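Local coordinates for cyclohexadienyl dehydratase (PDB 5JOS), which probably catalyses the dehydration of prephenate and arogenate in phenylalanine biosynthesis, using the fold of a periplasmic solute-binding protein, at residues 83-88 against 211-216; 106-111 against 203-208; 113-118 against 196-201; 14-19 against 218-223. One frame throughout, in Å; residues are numbered along the deposited sequence.

Contact 1 of 4, residues 83-88 against 211-216; sequences FDIAMG and YMMPKG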
loop_
_atom_site.group_PDB
_atom_site.type_symbol
_atom_site.label_atom_id
_atom_site.label_comp_id
_atom_site.label_asym_id
_atom_site.label_seq_id
_atom_site.Cartn_x
_atom_site.Cartn_y
_atom_site.Cartn_z
ATOM N N PHE A 83 11.495 6.053 17.536
ATOM C CA PHE A 83 10.782 4.792 17.405
ATOM C C PHE A 83 11.654 3.854 16.620
ATOM O O PHE A 83 12.629 4.295 16.051
ATOM C CB PHE A 83 9.390 4.952 16.768
ATOM C CG PHE A 83 9.350 5.923 15.595
ATOM C CD1 PHE A 83 9.855 5.557 14.380
ATOM C CD2 PHE A 83 8.856 7.195 15.765
ATOM C CE1 PHE A 83 9.801 6.438 13.297
ATOM C CE2 PHE A 83 8.771 8.077 14.707
ATOM C CZ PHE A 83 9.263 7.702 13.478
ATOM N N ASP A 84 11.323 2.577 16.585
ATOM C CA ASP A 84 12.213 1.581 15.980
ATOM C C ASP A 84 11.888 1.358 14.519
ATOM O O ASP A 84 12.725 0.915 13.731
ATOM C CB ASP A 84 12.011 0.258 16.709
ATOM C CG ASP A 84 12.371 0.349 18.209
ATOM O OD1 ASP A 84 13.494 0.753 18.482
ATOM O OD2 ASP A 84 11.516 0.113 19.078
ATOM N N ILE A 85 10.636 1.646 14.141
ATOM C CA ILE A 85 10.194 1.359 12.813
ATOM C C ILE A 85 8.954 2.221 12.580
ATOM O O ILE A 85 8.097 2.453 13.509
ATOM C CB ILE A 85 9.886 -0.107 12.672
ATOM C CG1 ILE A 85 9.440 -0.486 11.260
ATOM C CG2 ILE A 85 8.763 -0.520 13.620
ATOM C CD1 ILE A 85 9.466 -2.023 11.022
ATOM N N ALA A 86 8.844 2.704 11.343
ATOM C CA ALA A 86 7.656 3.430 10.912
ATOM C C ALA A 86 6.718 2.537 10.117
ATOM O O ALA A 86 7.136 1.993 9.103
ATOM C CB ALA A 86 8.057 4.627 10.137
ATOM N N MET A 87 5.454 2.406 10.564
ATOM C CA MET A 87 4.521 1.498 9.944
ATOM C C MET A 87 3.244 2.276 9.811
ATOM O O MET A 87 2.584 2.638 10.835
ATOM C CB MET A 87 4.279 0.289 10.845
ATOM C CG MET A 87 5.552 -0.522 11.056
ATOM S SD MET A 87 5.430 -1.901 12.099
ATOM C CE MET A 87 4.815 -3.152 11.008
ATOM N N GLY A 88 2.873 2.545 8.548
ATOM C CA GLY A 88 1.801 3.505 8.295
ATOM C C GLY A 88 1.598 3.960 6.851
ATOM O O GLY A 88 1.482 5.173 6.608
ATOM N N TYR A 211 7.966 -0.845 5.236
ATOM C CA TYR A 211 8.204 -0.381 6.621
ATOM C C TYR A 211 9.594 0.274 6.722
ATOM O O TYR A 211 10.564 -0.241 6.269
ATOM C CB TYR A 211 7.965 -1.491 7.641
ATOM C CG TYR A 211 6.573 -2.084 7.466
ATOM C CD1 TYR A 211 5.476 -1.312 7.543
ATOM C CD2 TYR A 211 6.400 -3.406 7.176
ATOM C CE1 TYR A 211 4.210 -1.850 7.357
ATOM C CE2 TYR A 211 5.138 -3.964 7.035
ATOM C CZ TYR A 211 4.057 -3.164 7.069
ATOM O OH TYR A 211 2.800 -3.678 6.823
ATOM N N MET A 212 9.640 1.423 7.351
ATOM C CA MET A 212 10.824 2.228 7.330
ATOM C C MET A 212 11.596 2.101 8.608
ATOM O O MET A 212 11.032 2.268 9.684
ATOM C CB MET A 212 10.398 3.672 7.165
ATOM C CG MET A 212 11.365 4.524 6.416
ATOM S SD MET A 212 10.887 6.242 6.057
ATOM C CE MET A 212 10.202 6.890 7.532
ATOM N N MET A 213 12.887 1.803 8.476
ATOM C CA MET A 213 13.795 1.522 9.597
ATOM C C MET A 213 15.042 2.437 9.573
ATOM O O MET A 213 15.455 2.884 8.483
ATOM C CB MET A 213 14.260 0.029 9.521
ATOM C CG MET A 213 13.203 -0.897 10.095
ATOM S SD MET A 213 13.344 -2.670 9.742
ATOM C CE MET A 213 12.746 -2.555 8.113
ATOM N N PRO A 214 15.636 2.731 10.735
ATOM C CA PRO A 214 16.870 3.550 10.673
ATOM C C PRO A 214 17.963 2.773 9.976
ATOM O O PRO A 214 18.042 1.575 10.056
ATOM C CB PRO A 214 17.214 3.825 12.140
ATOM C CG PRO A 214 16.524 2.748 12.894
ATOM C CD PRO A 214 15.285 2.393 12.126
ATOM N N LYS A 215 18.736 3.464 9.170
ATOM C CA LYS A 215 19.889 2.877 8.470
ATOM C C LYS A 215 20.927 2.180 9.337
ATOM O O LYS A 215 21.236 2.564 10.489
ATOM C CB LYS A 215 20.608 3.937 7.641
ATOM C CG LYS A 215 20.061 4.147 6.220
ATOM C CD LYS A 215 20.994 5.169 5.582
ATOM C CE LYS A 215 21.264 4.924 4.126
ATOM N NZ LYS A 215 19.988 5.014 3.422
ATOM N N GLY A 216 21.515 1.150 8.760
ATOM C CA GLY A 216 22.657 0.466 9.436
ATOM C C GLY A 216 22.349 -0.643 10.414
ATOM O O GLY A 216 23.225 -1.085 11.136
#
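A86 and M212 form a single hydrogen-bonded antiparallel bridge, their backbones joined by A86 N to M212 O (2.8 Å, N-H...O 174°) and M212 N to A86 O (3.1 Å), both donors lying in the carbonyl plane. The CA hydrogen of I85 turns to M212 O, and that of Y211 to A86 O. Y211 and M87 carry the main side-chain contact. The thioether of M87 bends at chi3 (84°), which brings methyl CE over the middle of the Y211 ring, 3.8 Å from its centroid and 5° off the normal, a CH-pi contact; SD stands farther off above the same ring, making this a Met-aromatic pair. Nearer the backbone, M87 CG meets Y211 CD1 at 3.6 Å. I85 runs alongside M213, CG1 to CG 4.0 Å, while its CD1 ends against Y211 CB at 3.7 Å. A86 CB faces M212 CB. The hydroxyl of Y211 is held by D49 and Y237, and its ring stacks with Y106. Strand 85-86 lies at one edge of a parallel sheet, next to 24-29, and the bridge joins it to strand 205-213; helix 48-60 packs on I85, M87 and Y211, helix 74-79 on M212, and helix 218-233 on M213.

Contact 2 of 4, residues 106-111 against 203-208; sequences YMTFGK and PFTHSE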
loop_
_atom_site.group_PDB
_atom_site.type_symbol
_atom_site.label_atom_id
_atom_site.label_comp_id
_atom_site.label_asym_id
_atom_site.label_seq_id
_atom_site.Cartn_x
_atom_site.Cartn_y
_atom_site.Cartn_z
ATOM N N TYR A 106 5.308 -4.479 1.009
ATOM C CA TYR A 106 4.149 -5.297 1.319
ATOM C C TYR A 106 2.893 -4.976 0.490
ATOM O O TYR A 106 1.862 -5.662 0.614
ATOM C CB TYR A 106 3.788 -5.192 2.811
ATOM C CG TYR A 106 3.432 -3.837 3.284
ATOM C CD1 TYR A 106 4.403 -2.975 3.705
ATOM C CD2 TYR A 106 2.128 -3.407 3.352
ATOM C CE1 TYR A 106 4.085 -1.696 4.113
ATOM C CE2 TYR A 106 1.809 -2.145 3.780
ATOM C CZ TYR A 106 2.800 -1.313 4.210
ATOM O OH TYR A 106 2.548 -0.069 4.718
ATOM N N MET A 107 2.997 -3.931 -0.328
ATOM C CA MET A 107 1.993 -3.602 -1.289
ATOM C C MET A 107 2.622 -2.883 -2.447
ATOM O O MET A 107 3.548 -2.032 -2.278
ATOM C CB MET A 107 0.958 -2.656 -0.633
ATOM C CG MET A 107 -0.288 -2.534 -1.477
ATOM S SD MET A 107 -1.350 -1.368 -0.621
ATOM C CE MET A 107 -1.708 -2.371 0.847
ATOM N N THR A 108 2.118 -3.186 -3.635
ATOM C CA THR A 108 2.454 -2.426 -4.851
ATOM C C THR A 108 1.251 -1.660 -5.368
ATOM O O THR A 108 0.140 -2.072 -5.145
ATOM C CB THR A 108 3.013 -3.299 -5.940
ATOM O OG1 THR A 108 2.104 -4.352 -6.223
ATOM C CG2 THR A 108 4.316 -4.011 -5.431
ATOM N N PHE A 109 1.473 -0.493 -5.915
ATOM C CA PHE A 109 0.392 0.291 -6.399
ATOM C C PHE A 109 0.790 1.221 -7.514
ATOM O O PHE A 109 1.960 1.360 -7.792
ATOM C CB PHE A 109 -0.236 1.055 -5.216
ATOM C CG PHE A 109 0.574 2.191 -4.659
ATOM C CD1 PHE A 109 1.513 1.967 -3.666
ATOM C CD2 PHE A 109 0.338 3.452 -5.037
ATOM C CE1 PHE A 109 2.242 3.013 -3.149
ATOM C CE2 PHE A 109 1.050 4.518 -4.524
ATOM C CZ PHE A 109 1.998 4.296 -3.560
ATOM N N GLY A 110 -0.200 1.834 -8.186
ATOM C CA GLY A 110 0.045 2.933 -9.095
ATOM C C GLY A 110 -1.221 3.278 -9.800
ATOM O O GLY A 110 -1.989 4.051 -9.287
ATOM N N LYS A 111 -1.419 2.691 -10.973
ATOM C CA LYS A 111 -2.683 2.671 -11.643
ATOM C C LYS A 111 -3.352 1.322 -11.451
ATOM O O LYS A 111 -2.690 0.315 -11.458
ATOM C CB LYS A 111 -2.470 2.906 -13.127
ATOM C CG LYS A 111 -1.719 4.199 -13.500
ATOM C CD LYS A 111 -2.389 5.438 -12.979
ATOM C CE LYS A 111 -1.729 6.746 -13.426
ATOM N NZ LYS A 111 -2.455 7.840 -12.628
ATOM N N PRO A 203 2.661 -3.109 -16.242
ATOM C CA PRO A 203 3.154 -1.770 -16.077
ATOM C C PRO A 203 2.229 -0.924 -15.199
ATOM O O PRO A 203 2.431 0.268 -15.057
ATOM C CB PRO A 203 3.182 -1.267 -17.540
ATOM C CG PRO A 203 1.997 -1.954 -18.192
ATOM C CD PRO A 203 2.051 -3.343 -17.580
ATOM N N PHE A 204 1.157 -1.489 -14.650
ATOM C CA PHE A 204 0.164 -0.637 -13.949
ATOM C C PHE A 204 0.764 -0.058 -12.644
ATOM O O PHE A 204 0.670 1.139 -12.371
ATOM C CB PHE A 204 -1.086 -1.445 -13.633
ATOM C CG PHE A 204 -1.939 -1.779 -14.822
ATOM C CD1 PHE A 204 -1.657 -2.860 -15.658
ATOM C CD2 PHE A 204 -3.061 -1.015 -15.119
ATOM C CE1 PHE A 204 -2.472 -3.138 -16.784
ATOM C CE2 PHE A 204 -3.885 -1.305 -16.208
ATOM C CZ PHE A 204 -3.592 -2.371 -17.039
ATOM N N THR A 205 1.422 -0.928 -11.896
ATOM C CA THR A 205 2.040 -0.568 -10.623
ATOM C C THR A 205 3.310 0.214 -10.874
ATOM O O THR A 205 3.921 0.018 -11.868
ATOM C CB THR A 205 2.412 -1.778 -9.823
ATOM O OG1 THR A 205 3.282 -2.562 -10.567
ATOM C CG2 THR A 205 1.230 -2.584 -9.484
ATOM N N HIS A 206 3.601 1.205 -10.040
ATOM C CA HIS A 206 4.817 2.000 -10.205
ATOM C C HIS A 206 5.428 2.371 -8.891
ATOM O O HIS A 206 6.438 3.005 -8.855
ATOM C CB HIS A 206 4.594 3.284 -11.047
ATOM C CG HIS A 206 3.538 4.214 -10.544
ATOM N ND1 HIS A 206 3.501 4.724 -9.263
ATOM C CD2 HIS A 206 2.499 4.784 -11.195
ATOM C CE1 HIS A 206 2.446 5.497 -9.127
ATOM N NE2 HIS A 206 1.845 5.570 -10.297
ATOM N N SER A 207 4.753 2.074 -7.800
ATOM C CA SER A 207 5.256 2.343 -6.517
ATOM C C SER A 207 5.042 1.190 -5.522
ATOM O O SER A 207 4.380 0.212 -5.788
ATOM C CB SER A 207 4.640 3.600 -5.933
ATOM O OG SER A 207 4.743 4.675 -6.826
ATOM N N GLU A 208 5.585 1.366 -4.338
ATOM C CA GLU A 208 5.394 0.383 -3.288
ATOM C C GLU A 208 5.413 0.976 -1.902
ATOM O O GLU A 208 5.877 2.124 -1.668
ATOM C CB GLU A 208 6.464 -0.724 -3.461
ATOM C CG GLU A 208 7.853 -0.266 -3.267
ATOM C CD GLU A 208 8.957 -1.293 -3.676
ATOM O OE1 GLU A 208 8.839 -1.984 -4.687
ATOM O OE2 GLU A 208 9.932 -1.436 -2.918
HETATM O O HOH W 1 -0.276 7.330 -10.424
#
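F109 and S207 pair through two backbone bonds, F109 N to S207 O (3.0 Å) and S207 N to F109 O (2.9 Å). F109 O takes a second donor, H206 N at 2.8 Å, so this one carbonyl is gripped by two successive amides. Farther along, K111 N bonds F204 O at 3.0 Å from well above the carbonyl plane. H206 and S207 facing F109 together make a classic beta bulge, and the chain turns its corner right after it, at G110. Strands 107-109 and 111-116 thus enter different sheets, consistent with the two strands that pass between the lobes of periplasmic binding proteins. S207 CB sits over one face of the F109 ring, off-centre toward the rim, 3.8 Å from the centroid. H206 CG sits between its backbone N and carbonyl carbon (chi1 57°), which lays the imidazole over G110 CA, nearest NE2 at 3.4 Å; a side chain on G110 would run into this ring and F204 O. Polar groups meet the H206 ring in its plane: ND1 shares a 2.7 Å hydrogen bond with S207 OG, and NE2 is 2.8 Å from a water that accepts from K111 NZ. That ammonium is held as well by D181, N144 and T143. The remaining van der Waals contacts are few: T205 CG2 lies against T108 CB and OG1, and F204 CB against K111 O.

Contact 3 of 4, residues 113-118 against 196-201; sequences PLVRKE and AAVLVD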
loop_
_atom_site.group_PDB
_atom_site.type_symbol
_atom_site.label_atom_id
_atom_site.label_comp_id
_atom_site.label_asym_id
_atom_site.label_seq_id
_atom_site.Cartn_x
_atom_site.Cartn_y
_atom_site.Cartn_z
ATOM N N PRO A 113 -7.013 -0.650 -12.861
ATOM C CA PRO A 113 -8.326 -0.594 -13.512
ATOM C C PRO A 113 -9.510 -0.774 -12.568
ATOM O O PRO A 113 -9.563 -1.653 -11.652
ATOM C CB PRO A 113 -8.293 -1.763 -14.465
ATOM C CG PRO A 113 -7.388 -2.757 -13.813
ATOM C CD PRO A 113 -6.423 -2.003 -12.956
ATOM N N LEU A 114 -10.512 -0.031 -12.884
ATOM C CA LEU A 114 -11.797 -0.178 -12.222
ATOM C C LEU A 114 -12.845 -0.596 -13.218
ATOM O O LEU A 114 -12.990 0.036 -14.277
ATOM C CB LEU A 114 -12.126 1.184 -11.700
ATOM C CG LEU A 114 -13.497 1.392 -11.045
ATOM C CD1 LEU A 114 -13.434 0.782 -9.696
ATOM C CD2 LEU A 114 -13.772 2.899 -10.955
ATOM N N VAL A 115 -13.558 -1.668 -12.919
ATOM C CA VAL A 115 -14.384 -2.350 -13.921
ATOM C C VAL A 115 -15.693 -2.729 -13.275
ATOM O O VAL A 115 -15.840 -2.597 -12.042
ATOM C CB VAL A 115 -13.702 -3.579 -14.441
ATOM C CG1 VAL A 115 -12.347 -3.202 -15.069
ATOM C CG2 VAL A 115 -13.543 -4.662 -13.348
ATOM N N ARG A 116 -16.675 -3.155 -14.042
ATOM C CA ARG A 116 -17.863 -3.685 -13.399
ATOM C C ARG A 116 -17.560 -4.957 -12.658
ATOM O O ARG A 116 -16.671 -5.740 -13.037
ATOM C CB ARG A 116 -18.995 -3.978 -14.412
ATOM C CG ARG A 116 -19.563 -2.704 -14.979
ATOM C CD ARG A 116 -20.676 -2.943 -15.983
ATOM N NE ARG A 116 -20.130 -3.506 -17.199
ATOM C CZ ARG A 116 -19.483 -2.829 -18.154
ATOM N NH1 ARG A 116 -19.274 -1.531 -18.082
ATOM N NH2 ARG A 116 -19.069 -3.469 -19.217
ATOM N N LYS A 117 -18.346 -5.158 -11.610
ATOM C CA LYS A 117 -18.207 -6.312 -10.763
ATOM C C LYS A 117 -18.152 -7.647 -11.566
ATOM O O LYS A 117 -17.258 -8.463 -11.389
ATOM C CB LYS A 117 -19.362 -6.330 -9.780
ATOM C CG LYS A 117 -19.593 -7.671 -9.146
ATOM C CD LYS A 117 -18.858 -7.742 -7.854
ATOM C CE LYS A 117 -19.895 -7.779 -6.770
ATOM N NZ LYS A 117 -20.726 -9.020 -6.913
ATOM N N GLU A 118 -19.135 -7.891 -12.388
ATOM C CA GLU A 118 -19.132 -9.098 -13.197
ATOM C C GLU A 118 -17.986 -9.207 -14.234
ATOM O O GLU A 118 -17.805 -10.245 -14.816
ATOM C CB GLU A 118 -20.453 -9.227 -13.940
ATOM C CG GLU A 118 -20.625 -8.221 -15.082
ATOM C CD GLU A 118 -21.309 -6.942 -14.674
ATOM O OE1 GLU A 118 -21.199 -6.538 -13.466
ATOM O OE2 GLU A 118 -21.935 -6.347 -15.591
ATOM N N ALA A 196 -15.749 -3.191 -9.338
ATOM C CA ALA A 196 -14.642 -3.901 -8.754
ATOM C C ALA A 196 -13.317 -3.313 -9.206
ATOM O O ALA A 196 -13.177 -2.762 -10.297
ATOM C CB ALA A 196 -14.707 -5.360 -9.154
ATOM N N ALA A 197 -12.356 -3.292 -8.311
ATOM C CA ALA A 197 -10.988 -2.803 -8.657
ATOM C C ALA A 197 -10.162 -4.024 -8.863
ATOM O O ALA A 197 -10.212 -4.901 -8.043
ATOM C CB ALA A 197 -10.359 -2.015 -7.506
ATOM N N VAL A 198 -9.368 -4.108 -9.900
ATOM C CA VAL A 198 -8.532 -5.311 -10.104
ATOM C C VAL A 198 -7.053 -4.959 -9.989
ATOM O O VAL A 198 -6.587 -4.158 -10.746
ATOM C CB VAL A 198 -8.799 -5.899 -11.497
ATOM C CG1 VAL A 198 -8.066 -7.227 -11.647
ATOM C CG2 VAL A 198 -10.292 -6.112 -11.683
ATOM N N LEU A 199 -6.310 -5.496 -9.027
ATOM C CA LEU A 199 -4.885 -5.121 -8.881
ATOM C C LEU A 199 -4.091 -5.903 -9.951
ATOM O O LEU A 199 -4.295 -7.052 -10.130
ATOM C CB LEU A 199 -4.280 -5.359 -7.505
ATOM C CG LEU A 199 -4.803 -4.610 -6.258
ATOM C CD1 LEU A 199 -3.976 -5.115 -5.072
ATOM C CD2 LEU A 199 -4.736 -3.074 -6.480
ATOM N N VAL A 200 -3.317 -5.186 -10.725
ATOM C CA VAL A 200 -2.537 -5.749 -11.795
ATOM C C VAL A 200 -1.105 -5.276 -11.500
ATOM O O VAL A 200 -0.922 -4.157 -10.982
ATOM C CB VAL A 200 -2.992 -5.121 -13.133
ATOM C CG1 VAL A 200 -2.234 -5.756 -14.298
ATOM C CG2 VAL A 200 -4.485 -5.285 -13.346
ATOM N N ASP A 201 -0.108 -6.044 -11.891
ATOM C CA ASP A 201 1.324 -5.692 -11.692
ATOM C C ASP A 201 1.829 -4.779 -12.810
ATOM O O ASP A 201 1.060 -4.028 -13.369
ATOM C CB ASP A 201 2.123 -6.976 -11.532
ATOM C CG ASP A 201 1.574 -7.823 -10.420
ATOM O OD1 ASP A 201 1.156 -7.216 -9.426
ATOM O OD2 ASP A 201 1.518 -9.063 -10.516
#
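A196 N donates to V115 O over 2.8 Å, a nearly straight bond (173°), and A196 O accepts in return from V115 N at 2.9 Å. Two residues along, V198 N bonds P113 O at 3.0 Å, the donor almost in line with the carbonyl. Between these bonds L114 and A197 face each other as a non-hydrogen-bonded pair, with CA-H...O contacts from L114 CA to A196 O and from A197 CA to P113 O. Strand 195-197 is an edge strand of a mixed five-stranded sheet and runs antiparallel to 111-116; helix 182-190, whose end supplies A189 to the sodium site, packs on L114 and A197. The P113 ring wedges against the continuing chain: CD meets V198 O at 3.1 Å and V200 CG2 at 3.8 Å, with CG touching both residues as well. Changing P113 to a glycine would remove this ring and would probably leave a gap beside V200 CG2 and V198 O. V115 turns CG2 between its own N and carbonyl carbon (chi1 -59°), which brings that methyl to V198 CG2 at 3.9 Å; the two side chains pass at a slant. A196 CB rests on K117 CA at 4.0 Å, where the strand gives way to a 3-10 turn. The guanidinium of R116 points off to D176, A175 and V170.

Contact 4 of 4, residues 14-19 against 218-223; sequences SRLDEI and QEFLNY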
loop_
_atom_site.group_PDB
_atom_site.type_symbol
_atom_site.label_atom_id
_atom_site.label_comp_id
_atom_site.label_asym_id
_atom_site.label_seq_id
_atom_site.Cartn_x
_atom_site.Cartn_y
_atom_site.Cartn_z
ATOM N N SER A 14 22.618 -5.203 19.010
ATOM C CA SER A 14 21.929 -4.576 17.888
ATOM C C SER A 14 20.658 -3.889 18.364
ATOM O O SER A 14 20.230 -4.044 19.505
ATOM C CB SER A 14 21.557 -5.640 16.859
ATOM O OG SER A 14 20.703 -6.634 17.448
ATOM N N ARG A 15 20.025 -3.145 17.474
ATOM C CA ARG A 15 18.717 -2.634 17.762
ATOM C C ARG A 15 17.739 -3.772 18.043
ATOM O O ARG A 15 16.845 -3.648 18.875
ATOM C CB ARG A 15 18.226 -1.813 16.573
ATOM C CG ARG A 15 19.258 -0.760 16.015
ATOM C CD ARG A 15 18.570 0.325 15.145
ATOM N NE ARG A 15 17.634 1.067 16.025
ATOM C CZ ARG A 15 16.364 0.750 16.316
ATOM N NH1 ARG A 15 15.720 -0.259 15.716
ATOM N NH2 ARG A 15 15.721 1.497 17.202
ATOM N N LEU A 16 17.890 -4.895 17.343
ATOM C CA LEU A 16 17.002 -6.038 17.608
ATOM C C LEU A 16 17.140 -6.506 19.076
ATOM O O LEU A 16 16.139 -6.779 19.779
ATOM C CB LEU A 16 17.276 -7.145 16.593
ATOM C CG LEU A 16 16.329 -8.324 16.644
ATOM C CD1 LEU A 16 14.873 -7.958 16.347
ATOM C CD2 LEU A 16 16.819 -9.325 15.626
ATOM N N ASP A 17 18.367 -6.476 19.605
ATOM C CA ASP A 17 18.532 -6.753 21.026
ATOM C C ASP A 17 17.933 -5.737 21.955
ATOM O O ASP A 17 17.411 -6.171 23.010
ATOM C CB ASP A 17 19.981 -6.876 21.409
ATOM C CG ASP A 17 20.590 -8.075 20.831
ATOM O OD1 ASP A 17 20.052 -9.175 21.060
ATOM O OD2 ASP A 17 21.567 -7.926 20.094
ATOM N N GLU A 18 18.070 -4.426 21.619
ATOM C CA GLU A 18 17.596 -3.364 22.470
ATOM C C GLU A 18 16.105 -3.567 22.629
ATOM O O GLU A 18 15.527 -3.364 23.698
ATOM C CB GLU A 18 17.865 -1.949 21.838
ATOM N N ILE A 19 15.445 -3.865 21.514
ATOM C CA ILE A 19 13.971 -4.060 21.490
ATOM C C ILE A 19 13.621 -5.221 22.407
ATOM O O ILE A 19 12.742 -5.107 23.294
ATOM C CB ILE A 19 13.448 -4.352 20.060
ATOM C CG1 ILE A 19 13.674 -3.136 19.149
ATOM C CG2 ILE A 19 11.952 -4.661 20.062
ATOM C CD1 ILE A 19 13.747 -3.457 17.665
ATOM N N GLN A 218 21.310 -4.151 9.918
ATOM C CA GLN A 218 20.773 -5.192 8.975
ATOM C C GLN A 218 20.034 -6.309 9.735
ATOM O O GLN A 218 19.259 -7.030 9.123
ATOM C CB GLN A 218 21.788 -5.775 7.981
ATOM C CG GLN A 218 22.092 -4.910 6.754
ATOM C CD GLN A 218 21.039 -3.855 6.334
ATOM O OE1 GLN A 218 20.847 -2.767 6.971
ATOM N NE2 GLN A 218 20.402 -4.126 5.200
ATOM N N GLU A 219 20.272 -6.436 11.050
ATOM C CA GLU A 219 19.721 -7.498 11.810
ATOM C C GLU A 219 18.225 -7.326 11.957
ATOM O O GLU A 219 17.472 -8.190 11.566
ATOM C CB GLU A 219 20.389 -7.538 13.189
ATOM C CG GLU A 219 20.262 -8.890 13.838
ATOM C CD GLU A 219 21.141 -9.046 15.084
ATOM O OE1 GLU A 219 22.266 -9.582 14.952
ATOM O OE2 GLU A 219 20.679 -8.595 16.171
ATOM N N PHE A 220 17.778 -6.159 12.406
ATOM C CA PHE A 220 16.355 -5.923 12.500
ATOM C C PHE A 220 15.722 -5.965 11.106
ATOM O O PHE A 220 14.674 -6.568 10.876
ATOM C CB PHE A 220 16.098 -4.594 13.167
ATOM C CG PHE A 220 14.633 -4.313 13.515
ATOM C CD1 PHE A 220 13.762 -5.298 13.806
ATOM C CD2 PHE A 220 14.176 -3.030 13.535
ATOM C CE1 PHE A 220 12.451 -5.033 14.149
ATOM C CE2 PHE A 220 12.877 -2.735 13.856
ATOM C CZ PHE A 220 12.005 -3.744 14.186
ATOM N N LEU A 221 16.368 -5.356 10.145
ATOM C CA LEU A 221 15.781 -5.295 8.830
ATOM C C LEU A 221 15.620 -6.743 8.275
ATOM O O LEU A 221 14.619 -7.077 7.669
ATOM C CB LEU A 221 16.644 -4.491 7.893
ATOM C CG LEU A 221 16.197 -4.639 6.448
ATOM C CD1 LEU A 221 15.046 -3.696 6.266
ATOM C CD2 LEU A 221 17.242 -4.344 5.396
ATOM N N ASN A 222 16.641 -7.566 8.422
ATOM C CA ASN A 222 16.531 -8.981 7.987
ATOM C C ASN A 222 15.412 -9.742 8.712
ATOM O O ASN A 222 14.766 -10.588 8.103
ATOM C CB ASN A 222 17.815 -9.709 8.257
ATOM C CG ASN A 222 18.907 -9.314 7.274
ATOM O OD1 ASN A 222 18.698 -8.624 6.316
ATOM N ND2 ASN A 222 20.057 -9.737 7.547
ATOM N N TYR A 223 15.284 -9.502 10.021
ATOM C CA TYR A 223 14.178 -10.088 10.748
ATOM C C TYR A 223 12.883 -9.676 10.096
ATOM O O TYR A 223 12.035 -10.472 9.836
ATOM C CB TYR A 223 14.126 -9.600 12.203
ATOM C CG TYR A 223 13.123 -10.352 13.095
ATOM C CD1 TYR A 223 11.758 -10.074 13.048
ATOM C CD2 TYR A 223 13.550 -11.322 14.025
ATOM C CE1 TYR A 223 10.854 -10.793 13.844
ATOM C CE2 TYR A 223 12.636 -12.023 14.818
ATOM C CZ TYR A 223 11.286 -11.741 14.724
ATOM O OH TYR A 223 10.351 -12.395 15.517
#
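S14 OG and E219 OE2 are modelled only 2.3 Å apart, shorter than an ordinary hydrogen bond, so the exact separation is doubtful although the serine hydroxyl is placed as donor to the carboxylate. E219 reaches it by an extended chain whose CG is anti to the backbone N (chi1 -158°), passing L16 CD2 with its CG at 3.9 Å. S14 OG also accepts from D17 N at 3.2 Å. In return D17 OD2 accepts from S14 N at 3.1 Å with its anti lone pair, which completes a capping box. D17 OD2 and E219 OE2 then stand about 4.1 Å apart, a separation as uncertain as the short bond, with their carboxylate planes at right angles; the nearness of two like charges may be somewhat unfavourable. Beside this polar edge lies an apolar patch. I19 CD1 stands over the centre of the F220 ring, 3.9 Å from the centroid, and L16 CD1 approaches F220 CD1 at 3.8 Å. R15 turns the edge of its guanidinium to F220 CD2; NH1 is buried there without a partner, whereas NH2 is bound by D84. An alanine at F220 would remove the ring and is likely to leave I19 and L16 facing a gap and the R15 guanidinium less confined. L16 CD2 also touches the Y223 ring. The segments 15-19 and 218-223 run at 73° to each other, and the capping box, with S14 as N-cap of helix 15-22, sits where this N-terminal helix docks on helix 218-233 of the solute-binding-protein fold.

Contact 1 is almost wholly buried; contacts 2, 3 and 4 are partly buried, contact 4 being farthest from the chain's centre. Contacts 1 and 2 share strand 205-213, near its opposite ends, and touch through the rings of Y211 and Y106. Contact 3 continues from contact 2 into the mixed five-stranded sheet, with T205 packed on V200. Contact 4 abuts contact 1: R15 forms a salt bridge to D84, and F220 lies against the D84 carbonyl. The three strand contacts depend on backbone bonds, with methionine and aromatic packing in contact 1, a bulge and polar imidazole in contact 2, and small aliphatic groups in contact 3. Contact 4 joins helices by side chains alone, polar at its rim.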